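Local structure of cysteine desulfurase (Stenotrophomonas maltophilia, 6WCI) at residues A176-A179 with A180-P183; D27-R30 with L31-L35; E85-D88 with A89-A93. The protein probably catalyses the pyridoxal-phosphate-dependent removal of sulfur from L-cysteine, leaving L-alanine and passing the sulfur to a carrier. One frame throughout, in Å; residues are numbered along the deposited sequence.

Contact 1: A176-A179 with A180-P183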
ATOM      1  N   ALA B 176      -7.008 -16.401  33.558  1.00 51.75           N
ATOM      2  CA  ALA B 176      -6.338 -15.127  33.778  1.00 63.06           C
ATOM      3  C   ALA B 176      -6.925 -14.020  32.904  1.00 53.44           C
ATOM      4  O   ALA B 176      -6.901 -12.849  33.297  1.00 49.14           O
ATOM      5  CB  ALA B 176      -4.837 -15.273  33.532  1.00 61.14           C
ATOM      6  N   LEU B 177      -7.477 -14.366  31.739  1.00 52.21           N
ATOM      7  CA  LEU B 177      -8.043 -13.342  30.859  1.00 53.70           C
ATOM      8  C   LEU B 177      -9.292 -12.720  31.472  1.00 49.19           C
ATOM      9  O   LEU B 177      -9.422 -11.490  31.523  1.00 49.57           O
ATOM     10  CB  LEU B 177      -8.358 -13.936  29.492  1.00 44.89           C
ATOM     11  CG  LEU B 177      -9.073 -13.052  28.470  1.00 45.64           C
ATOM     12  CD1 LEU B 177      -8.238 -11.836  28.065  1.00 45.80           C
ATOM     13  CD2 LEU B 177      -9.454 -13.874  27.246  1.00 43.40           C
ATOM     14  N   ARG B 178     -10.222 -13.555  31.948  1.00 48.79           N
ATOM     15  CA  ARG B 178     -11.391 -13.029  32.645  1.00 55.16           C
ATOM     16  C   ARG B 178     -10.982 -12.200  33.856  1.00 57.18           C
ATOM     17  O   ARG B 178     -11.538 -11.120  34.098  1.00 53.80           O
ATOM     18  CB  ARG B 178     -12.312 -14.168  33.070  1.00 64.92           C
ATOM     19  CG  ARG B 178     -13.248 -14.647  31.984  1.00 71.40           C
ATOM     20  CD  ARG B 178     -14.157 -15.754  32.491  1.00 79.67           C
ATOM     21  NE  ARG B 178     -13.470 -17.040  32.555  1.00 81.30           N
ATOM     22  CZ  ARG B 178     -13.317 -17.849  31.512  1.00 78.14           C
ATOM     23  NH1 ARG B 178     -13.797 -17.491  30.328  1.00 76.12           N
ATOM     24  NH2 ARG B 178     -12.680 -19.009  31.651  1.00 72.92           N
ATOM     25  N   ALA B 179     -10.008 -12.685  34.624  1.00 57.67           N
ATOM     26  CA  ALA B 179      -9.545 -11.918  35.774  1.00 59.41           C
ATOM     27  C   ALA B 179      -8.910 -10.602  35.343  1.00 55.27           C
ATOM     28  O   ALA B 179      -8.953  -9.619  36.093  1.00 61.21           O
ATOM     29  CB  ALA B 179      -8.559 -12.746  36.599  1.00 54.94           C
ATOM     30  N   ALA B 180      -8.336 -10.564  34.135  1.00 48.59           N
ATOM     31  CA  ALA B 180      -7.669  -9.370  33.631  1.00 51.68           C
ATOM     32  C   ALA B 180      -8.630  -8.360  33.021  1.00 50.79           C
ATOM     33  O   ALA B 180      -8.250  -7.196  32.849  1.00 47.91           O
ATOM     34  CB  ALA B 180      -6.621  -9.751  32.581  1.00 53.31           C
ATOM     35  N   MET B 181      -9.853  -8.773  32.688  1.00 49.79           N
ATOM     36  CA  MET B 181     -10.819  -7.901  32.015  1.00 47.62           C
ATOM     37  C   MET B 181     -11.654  -7.137  33.049  1.00 47.72           C
ATOM     38  O   MET B 181     -12.846  -7.381  33.251  1.00 51.73           O
ATOM     39  CB  MET B 181     -11.700  -8.716  31.073  1.00 42.67           C
ATOM     40  CG  MET B 181     -10.996  -9.237  29.850  1.00 46.76           C
ATOM     41  SD  MET B 181     -12.156  -9.986  28.685  1.00 56.37           S
ATOM     42  CE  MET B 181     -12.843 -11.275  29.702  1.00 52.42           C
ATOM     43  N   THR B 182     -10.996  -6.186  33.703  1.00 45.44           N
ATOM     44  CA  THR B 182     -11.616  -5.337  34.714  1.00 47.40           C
ATOM     45  C   THR B 182     -12.244  -4.118  34.060  1.00 44.12           C
ATOM     46  O   THR B 182     -12.017  -3.850  32.883  1.00 42.39           O
ATOM     47  CB  THR B 182     -10.567  -4.931  35.746  1.00 51.11           C
ATOM     48  OG1 THR B 182      -9.446  -4.349  35.067  1.00 49.13           O
ATOM     49  CG2 THR B 182     -10.117  -6.149  36.554  1.00 53.96           C
ATOM     50  N   PRO B 183     -13.055  -3.345  34.796  1.00 53.50           N
ATOM     51  CA  PRO B 183     -13.746  -2.209  34.161  1.00 50.47           C
ATOM     52  C   PRO B 183     -12.833  -1.175  33.524  1.00 46.61           C
ATOM     53  O   PRO B 183     -13.288  -0.459  32.621  1.00 42.38           O
ATOM     54  CB  PRO B 183     -14.553  -1.600  35.316  1.00 45.91           C
ATOM     55  CG  PRO B 183     -14.830  -2.761  36.195  1.00 48.54           C
ATOM     56  CD  PRO B 183     -13.599  -3.620  36.141  1.00 47.32           C
TER
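L177 and M181 make the apolar part of this contact, their side chains crossing at a slant with CD1 of L177 4.2 Å from CG of M181. The first torsion of L177 sets CG anti to its backbone N (chi1 175°), which brings CD1 toward M181. M181 bends at its last torsion (chi3 -60°), folding the methyl CE back over the helix, 3.7 Å from CA of R178; the aliphatic CG of R178 lies near the same methyl. L137 of strand 135-139 touches both L177 and M181, while I206 meets L177 from helix 203-212.

Backbone bonds record the end of helix 174-180, which leads through a short loop into strand 185-191 of the seven-stranded sheet, part of the large domain of this class-V aminotransferase fold. A180 N makes two weak bonds, to A176 O at 2.8 Å and to L177 O at 3.0 Å. M181 N is bonded to R178 O at 3.2 Å, reaching it from well above the carbonyl plane. M181, the first residue to leave helical angles, is the centre of an inverse gamma turn, closed by a weak bond from T182 N to A180 O.

Polar fastening continues beyond the turn. T182 OG1 is hydrogen-bonded to E184 and to R162, and the carbonyl of M181 accepts a hydrogen bond from R213.

Contact 2: D27-R30 with L31-L35; sequences DRVR and LDFPL
A type I beta turn from R30 to F33 carries the chain out of helix 26-30, near the N-terminus of the model, and an R28-D32 salt bridge spans the helix-to-turn junction. NH1 of R28 donates to OD1 of D32 at 3.0 Å with an N-H...O angle of 158°. The bond uses the edge of the guanidinium, close to its plane, but meets the carboxylate from above, the two planes standing 74° apart. The arginine reaches this position by bending at its second torsion (chi2 72°), which curls the chain back toward the turn. A water braces the pair: it accepts from NH2 of R28 and donates to OD1 of D32, so this oxygen has two donors, while OD2 is hydrogen-bonded to Y312.

Backbone bonds tie the same stretch together. D32 N bonds to V29 O at 3.0 Å, and F33 N closes the turn on R30 O at 3.2 Å; L31 N makes weak bonds to D27 O and R28 O. The V29 carbonyl oxygen also lies at the edge of the F33 ring, 3.4 Å from CD1, and CG1 of V29 is 4.3 Å from CE1 of F33. L31 sets its CG 3.3 Å from D27 O.

Y405 packs its ring against F33; R30 NH1 is hydrogen-bonded to the carbonyl of Y405 and forms a salt bridge with E410. P34 and L35 pack on R69 and R70 of the second subunit, placing beside the dimer interface a type I turn that continues from the helix, with an i to i+4 Arg-Asp salt bridge across it.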
ATOM      1  N   ASP B  27      -3.196 -33.100  -5.603  1.00 54.01           N
ATOM      2  CA  ASP B  27      -2.091 -33.102  -6.562  1.00 52.22           C
ATOM      3  C   ASP B  27      -2.337 -32.107  -7.686  1.00 48.97           C
ATOM      4  O   ASP B  27      -1.420 -31.395  -8.112  1.00 44.36           O
ATOM      5  CB  ASP B  27      -1.891 -34.509  -7.122  1.00 62.19           C
ATOM      6  CG  ASP B  27      -1.455 -35.489  -6.060  1.00 78.76           C
ATOM      7  OD1 ASP B  27      -0.387 -35.255  -5.457  1.00 84.65           O
ATOM      8  OD2 ASP B  27      -2.182 -36.476  -5.806  1.00 85.48           O
ATOM      9  N   ARG B  28      -3.570 -32.046  -8.183  1.00 48.72           N
ATOM     10  CA  ARG B  28      -3.897 -31.085  -9.225  1.00 50.36           C
ATOM     11  C   ARG B  28      -3.888 -29.661  -8.685  1.00 46.65           C
ATOM     12  O   ARG B  28      -3.529 -28.733  -9.415  1.00 47.01           O
ATOM     13  CB  ARG B  28      -5.254 -31.427  -9.836  1.00 46.97           C
ATOM     14  CG  ARG B  28      -5.818 -30.361 -10.757  1.00 46.32           C
ATOM     15  CD  ARG B  28      -5.059 -30.297 -12.081  1.00 44.32           C
ATOM     16  NE  ARG B  28      -5.508 -29.163 -12.880  1.00 42.72           N
ATOM     17  CZ  ARG B  28      -5.097 -27.923 -12.687  1.00 41.76           C
ATOM     18  NH1 ARG B  28      -4.233 -27.661 -11.716  1.00 43.59           N
ATOM     19  NH2 ARG B  28      -5.555 -26.944 -13.455  1.00 43.97           N
ATOM     20  N   VAL B  29      -4.245 -29.473  -7.407  1.00 47.84           N
ATOM     21  CA  VAL B  29      -4.240 -28.128  -6.823  1.00 47.00           C
ATOM     22  C   VAL B  29      -2.820 -27.572  -6.763  1.00 41.40           C
ATOM     23  O   VAL B  29      -2.576 -26.416  -7.131  1.00 37.58           O
ATOM     24  CB  VAL B  29      -4.900 -28.135  -5.430  1.00 50.95           C
ATOM     25  CG1 VAL B  29      -4.791 -26.755  -4.781  1.00 47.30           C
ATOM     26  CG2 VAL B  29      -6.361 -28.561  -5.518  1.00 53.37           C
ATOM     27  N   ARG B  30      -1.865 -28.386  -6.303  1.00 40.41           N
ATOM     28  CA  ARG B  30      -0.468 -27.961  -6.222  1.00 43.39           C
ATOM     29  C   ARG B  30       0.099 -27.550  -7.584  1.00 39.36           C
ATOM     30  O   ARG B  30       1.006 -26.715  -7.648  1.00 36.73           O
ATOM     31  CB  ARG B  30       0.380 -29.088  -5.616  1.00 40.87           C
ATOM     32  CG  ARG B  30       1.899 -28.920  -5.781  1.00 41.70           C
ATOM     33  CD  ARG B  30       2.713 -30.055  -5.143  1.00 46.28           C
ATOM     34  NE  ARG B  30       4.140 -29.833  -5.342  1.00 44.80           N
ATOM     35  CZ  ARG B  30       4.958 -29.257  -4.467  1.00 46.79           C
ATOM     36  NH1 ARG B  30       4.519 -28.843  -3.273  1.00 44.04           N
ATOM     37  NH2 ARG B  30       6.236 -29.116  -4.787  1.00 47.60           N
ATOM     38  N   LEU B  31      -0.391 -28.137  -8.676  1.00 39.67           N
ATOM     39  CA  LEU B  31       0.130 -27.758  -9.989  1.00 43.22           C
ATOM     40  C   LEU B  31      -0.276 -26.347 -10.396  1.00 46.01           C
ATOM     41  O   LEU B  31       0.301 -25.798 -11.343  1.00 39.15           O
ATOM     42  CB  LEU B  31      -0.336 -28.748 -11.056  1.00 38.46           C
ATOM     43  CG  LEU B  31       0.063 -30.211 -10.845  1.00 43.56           C
ATOM     44  CD1 LEU B  31      -0.420 -31.059 -12.011  1.00 45.80           C
ATOM     45  CD2 LEU B  31       1.564 -30.346 -10.661  1.00 43.07           C
ATOM     46  N   ASP B  32      -1.246 -25.750  -9.703  1.00 41.28           N
ATOM     47  CA  ASP B  32      -1.620 -24.368  -9.974  1.00 44.12           C
ATOM     48  C   ASP B  32      -0.556 -23.372  -9.553  1.00 43.14           C
ATOM     49  O   ASP B  32      -0.658 -22.201  -9.925  1.00 38.33           O
ATOM     50  CB  ASP B  32      -2.923 -24.020  -9.254  1.00 45.07           C
ATOM     51  CG  ASP B  32      -4.134 -24.529  -9.980  1.00 43.15           C
ATOM     52  OD1 ASP B  32      -4.052 -24.698 -11.212  1.00 46.53           O
ATOM     53  OD2 ASP B  32      -5.162 -24.767  -9.320  1.00 51.57           O
ATOM     54  N   PHE B  33       0.447 -23.797  -8.785  1.00 45.69           N
ATOM     55  CA  PHE B  33       1.421 -22.898  -8.176  1.00 30.53           C
ATOM     56  C   PHE B  33       2.755 -23.037  -8.894  1.00 37.97           C
ATOM     57  O   PHE B  33       3.558 -23.912  -8.551  1.00 33.75           O
ATOM     58  CB  PHE B  33       1.566 -23.213  -6.683  1.00 31.68           C
ATOM     59  CG  PHE B  33       0.312 -22.938  -5.886  1.00 32.11           C
ATOM     60  CD1 PHE B  33      -0.736 -23.852  -5.873  1.00 37.51           C
ATOM     61  CD2 PHE B  33       0.183 -21.762  -5.155  1.00 31.37           C
ATOM     62  CE1 PHE B  33      -1.900 -23.598  -5.139  1.00 35.70           C
ATOM     63  CE2 PHE B  33      -0.971 -21.496  -4.409  1.00 33.68           C
ATOM     64  CZ  PHE B  33      -2.013 -22.412  -4.400  1.00 42.55           C
ATOM     65  N   PRO B  34       3.048 -22.190  -9.886  1.00 36.59           N
ATOM     66  CA  PRO B  34       4.208 -22.460 -10.749  1.00 37.23           C
ATOM     67  C   PRO B  34       5.547 -22.367 -10.037  1.00 33.47           C
ATOM     68  O   PRO B  34       6.487 -23.054 -10.452  1.00 35.35           O
ATOM     69  CB  PRO B  34       4.079 -21.402 -11.855  1.00 34.83           C
ATOM     70  CG  PRO B  34       3.289 -20.289 -11.232  1.00 33.55           C
ATOM     71  CD  PRO B  34       2.324 -20.969 -10.287  1.00 37.81           C
ATOM     72  N   LEU B  35       5.660 -21.585  -8.957  1.00 36.79           N
ATOM     73  CA  LEU B  35       6.955 -21.419  -8.294  1.00 32.84           C
ATOM     74  C   LEU B  35       7.458 -22.721  -7.677  1.00 40.60           C
ATOM     75  O   LEU B  35       8.671 -22.963  -7.650  1.00 40.57           O
ATOM     76  CB  LEU B  35       6.864 -20.328  -7.226  1.00 29.36           C
ATOM     77  CG  LEU B  35       8.115 -20.020  -6.386  1.00 35.10           C
ATOM     78  CD1 LEU B  35       8.143 -18.552  -6.026  1.00 31.69           C
ATOM     79  CD2 LEU B  35       8.213 -20.880  -5.099  1.00 32.08           C
TER
HETATM   80  O   HOH W   1      -5.221 -24.250 -13.325  1.00 46.96           O

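Contact 3: E85-D88 with A89-A93; sequences EATD and AYEGA
The carbonyl of T87 receives E91 N in one of four successive i to i+4 backbone hydrogen bonds that make this part of helix 81-101 regular alpha-helix. That bond is 2.9 Å long with an N-H...O angle of 166°. A89 N reaches E85 O at 3.0 Å, Y90 N reaches A86 O at 2.9 Å, and G92 N reaches D88 O at 2.8 Å.

CB of Y90 lies 3.3 Å from A86 O and CB of E91 3.5 Å from T87 O, each set against a carbonyl oxygen of the turn before, as helix geometry places it. The phenol ring of Y90 then leaves the contact: with CG anti to the backbone N (chi1 172°), it is carried off to P298 and to F303 of helix 300-316. A89 packs on I304 of that same helix, so two neighbouring residues hold one face of helix 81-101 against it. E91 instead bends at its second torsion, and its carboxylate is taken by a salt bridge from OE1 to NE of R94 and a hydrogen bond between OE2 and NE2 of H291.

Further out, T87 OG1 is hydrogen-bonded both to G83 O one turn earlier and to S76 N, tying the helix to the preceding loop. The side chain of E85 also meets Y71 of that loop region, which touches A89 as well. From there E85 crosses to the dimer partner, where its OE2 forms a salt bridge with NH2 of R38 of the second subunit.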
ATOM      1  N   GLU B  85     -13.737  -0.752 -16.721  1.00 30.86           N
ATOM      2  CA  GLU B  85     -13.307  -2.128 -16.498  1.00 34.11           C
ATOM      3  C   GLU B  85     -12.486  -2.245 -15.222  1.00 33.25           C
ATOM      4  O   GLU B  85     -12.683  -3.176 -14.430  1.00 35.74           O
ATOM      5  CB  GLU B  85     -12.508  -2.636 -17.700  1.00 28.98           C
ATOM      6  CG  GLU B  85     -13.297  -2.596 -18.993  1.00 36.56           C
ATOM      7  CD  GLU B  85     -12.560  -3.227 -20.160  1.00 43.19           C
ATOM      8  OE1 GLU B  85     -11.485  -3.827 -19.938  1.00 48.46           O
ATOM      9  OE2 GLU B  85     -13.058  -3.126 -21.302  1.00 48.38           O
ATOM     10  N   ALA B  86     -11.572  -1.297 -14.997  1.00 29.44           N
ATOM     11  CA  ALA B  86     -10.738  -1.334 -13.802  1.00 34.55           C
ATOM     12  C   ALA B  86     -11.571  -1.172 -12.537  1.00 37.44           C
ATOM     13  O   ALA B  86     -11.317  -1.843 -11.529  1.00 28.86           O
ATOM     14  CB  ALA B  86      -9.670  -0.246 -13.890  1.00 32.43           C
ATOM     15  N   THR B  87     -12.569  -0.287 -12.573  1.00 37.06           N
ATOM     16  CA  THR B  87     -13.416  -0.065 -11.409  1.00 35.42           C
ATOM     17  C   THR B  87     -14.252  -1.297 -11.096  1.00 37.60           C
ATOM     18  O   THR B  87     -14.372  -1.699  -9.929  1.00 37.39           O
ATOM     19  CB  THR B  87     -14.312   1.154 -11.640  1.00 37.54           C
ATOM     20  OG1 THR B  87     -13.487   2.304 -11.858  1.00 31.08           O
ATOM     21  CG2 THR B  87     -15.212   1.404 -10.419  1.00 35.94           C
ATOM     22  N   ASP B  88     -14.849  -1.904 -12.122  1.00 32.48           N
ATOM     23  CA  ASP B  88     -15.648  -3.108 -11.898  1.00 33.95           C
ATOM     24  C   ASP B  88     -14.799  -4.231 -11.315  1.00 34.72           C
ATOM     25  O   ASP B  88     -15.246  -4.957 -10.420  1.00 39.91           O
ATOM     26  CB  ASP B  88     -16.310  -3.552 -13.199  1.00 40.20           C
ATOM     27  CG  ASP B  88     -17.320  -2.540 -13.707  1.00 46.85           C
ATOM     28  OD1 ASP B  88     -17.602  -1.560 -12.980  1.00 49.97           O
ATOM     29  OD2 ASP B  88     -17.832  -2.717 -14.829  1.00 49.70           O
ATOM     30  N   ALA B  89     -13.569  -4.383 -11.800  1.00 36.43           N
ATOM     31  CA  ALA B  89     -12.694  -5.424 -11.268  1.00 32.48           C
ATOM     32  C   ALA B  89     -12.305  -5.131  -9.824  1.00 33.77           C
ATOM     33  O   ALA B  89     -12.271  -6.038  -8.979  1.00 33.41           O
ATOM     34  CB  ALA B  89     -11.452  -5.546 -12.153  1.00 22.74           C
ATOM     35  N   TYR B  90     -12.024  -3.865  -9.519  1.00 34.60           N
ATOM     36  CA  TYR B  90     -11.548  -3.506  -8.189  1.00 36.96           C
ATOM     37  C   TYR B  90     -12.659  -3.629  -7.156  1.00 32.62           C
ATOM     38  O   TYR B  90     -12.487  -4.274  -6.114  1.00 32.92           O
ATOM     39  CB  TYR B  90     -10.978  -2.090  -8.224  1.00 34.18           C
ATOM     40  CG  TYR B  90     -10.625  -1.513  -6.874  1.00 31.34           C
ATOM     41  CD1 TYR B  90      -9.523  -1.974  -6.157  1.00 30.36           C
ATOM     42  CD2 TYR B  90     -11.374  -0.473  -6.332  1.00 29.05           C
ATOM     43  CE1 TYR B  90      -9.200  -1.433  -4.907  1.00 27.38           C
ATOM     44  CE2 TYR B  90     -11.057   0.075  -5.102  1.00 27.90           C
ATOM     45  CZ  TYR B  90      -9.970  -0.399  -4.395  1.00 29.72           C
ATOM     46  OH  TYR B  90      -9.667   0.168  -3.169  1.00 29.54           O
ATOM     47  N   GLU B  91     -13.812  -3.017  -7.425  1.00 31.76           N
ATOM     48  CA  GLU B  91     -14.935  -3.194  -6.518  1.00 31.23           C
ATOM     49  C   GLU B  91     -15.440  -4.627  -6.541  1.00 32.41           C
ATOM     50  O   GLU B  91     -15.969  -5.101  -5.534  1.00 35.16           O
ATOM     51  CB  GLU B  91     -16.056  -2.214  -6.856  1.00 31.45           C
ATOM     52  CG  GLU B  91     -15.722  -0.754  -6.528  1.00 34.80           C
ATOM     53  CD  GLU B  91     -15.454  -0.505  -5.031  1.00 33.64           C
ATOM     54  OE1 GLU B  91     -15.926  -1.295  -4.183  1.00 36.55           O
ATOM     55  OE2 GLU B  91     -14.764   0.493  -4.708  1.00 33.08           O
ATOM     56  N   GLY B  92     -15.297  -5.328  -7.668  1.00 33.62           N
ATOM     57  CA  GLY B  92     -15.613  -6.750  -7.681  1.00 33.25           C
ATOM     58  C   GLY B  92     -14.758  -7.535  -6.703  1.00 35.40           C
ATOM     59  O   GLY B  92     -15.227  -8.485  -6.072  1.00 34.90           O
ATOM     60  N   ALA B  93     -13.496  -7.131  -6.549  1.00 34.47           N
ATOM     61  CA  ALA B  93     -12.593  -7.825  -5.640  1.00 32.13           C
ATOM     62  C   ALA B  93     -12.996  -7.604  -4.192  1.00 32.81           C
ATOM     63  O   ALA B  93     -12.863  -8.507  -3.361  1.00 35.35           O
ATOM     64  CB  ALA B  93     -11.160  -7.353  -5.868  1.00 28.44           C
TER

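How the contacts relate
Along the chain the order is contact 2, contact 3, contact 1, and none touches another. Contacts 2 and 3 are the nearer pair, with centres about 27 Å apart; contact 1 lies on the opposite side of the chain's centre from both, about 46 Å from contact 2 and 44 Å from contact 3, centre to centre. Helix 300-316 connects the first two: it meets V29 of contact 2 and A89 and Y90 of contact 3. Both also reach the second subunit, whereas contact 1 is touched by no other chain. The three thus sample two sites near the subunit interface and one, next to the seven-stranded sheet, on the far side of the chain's centre.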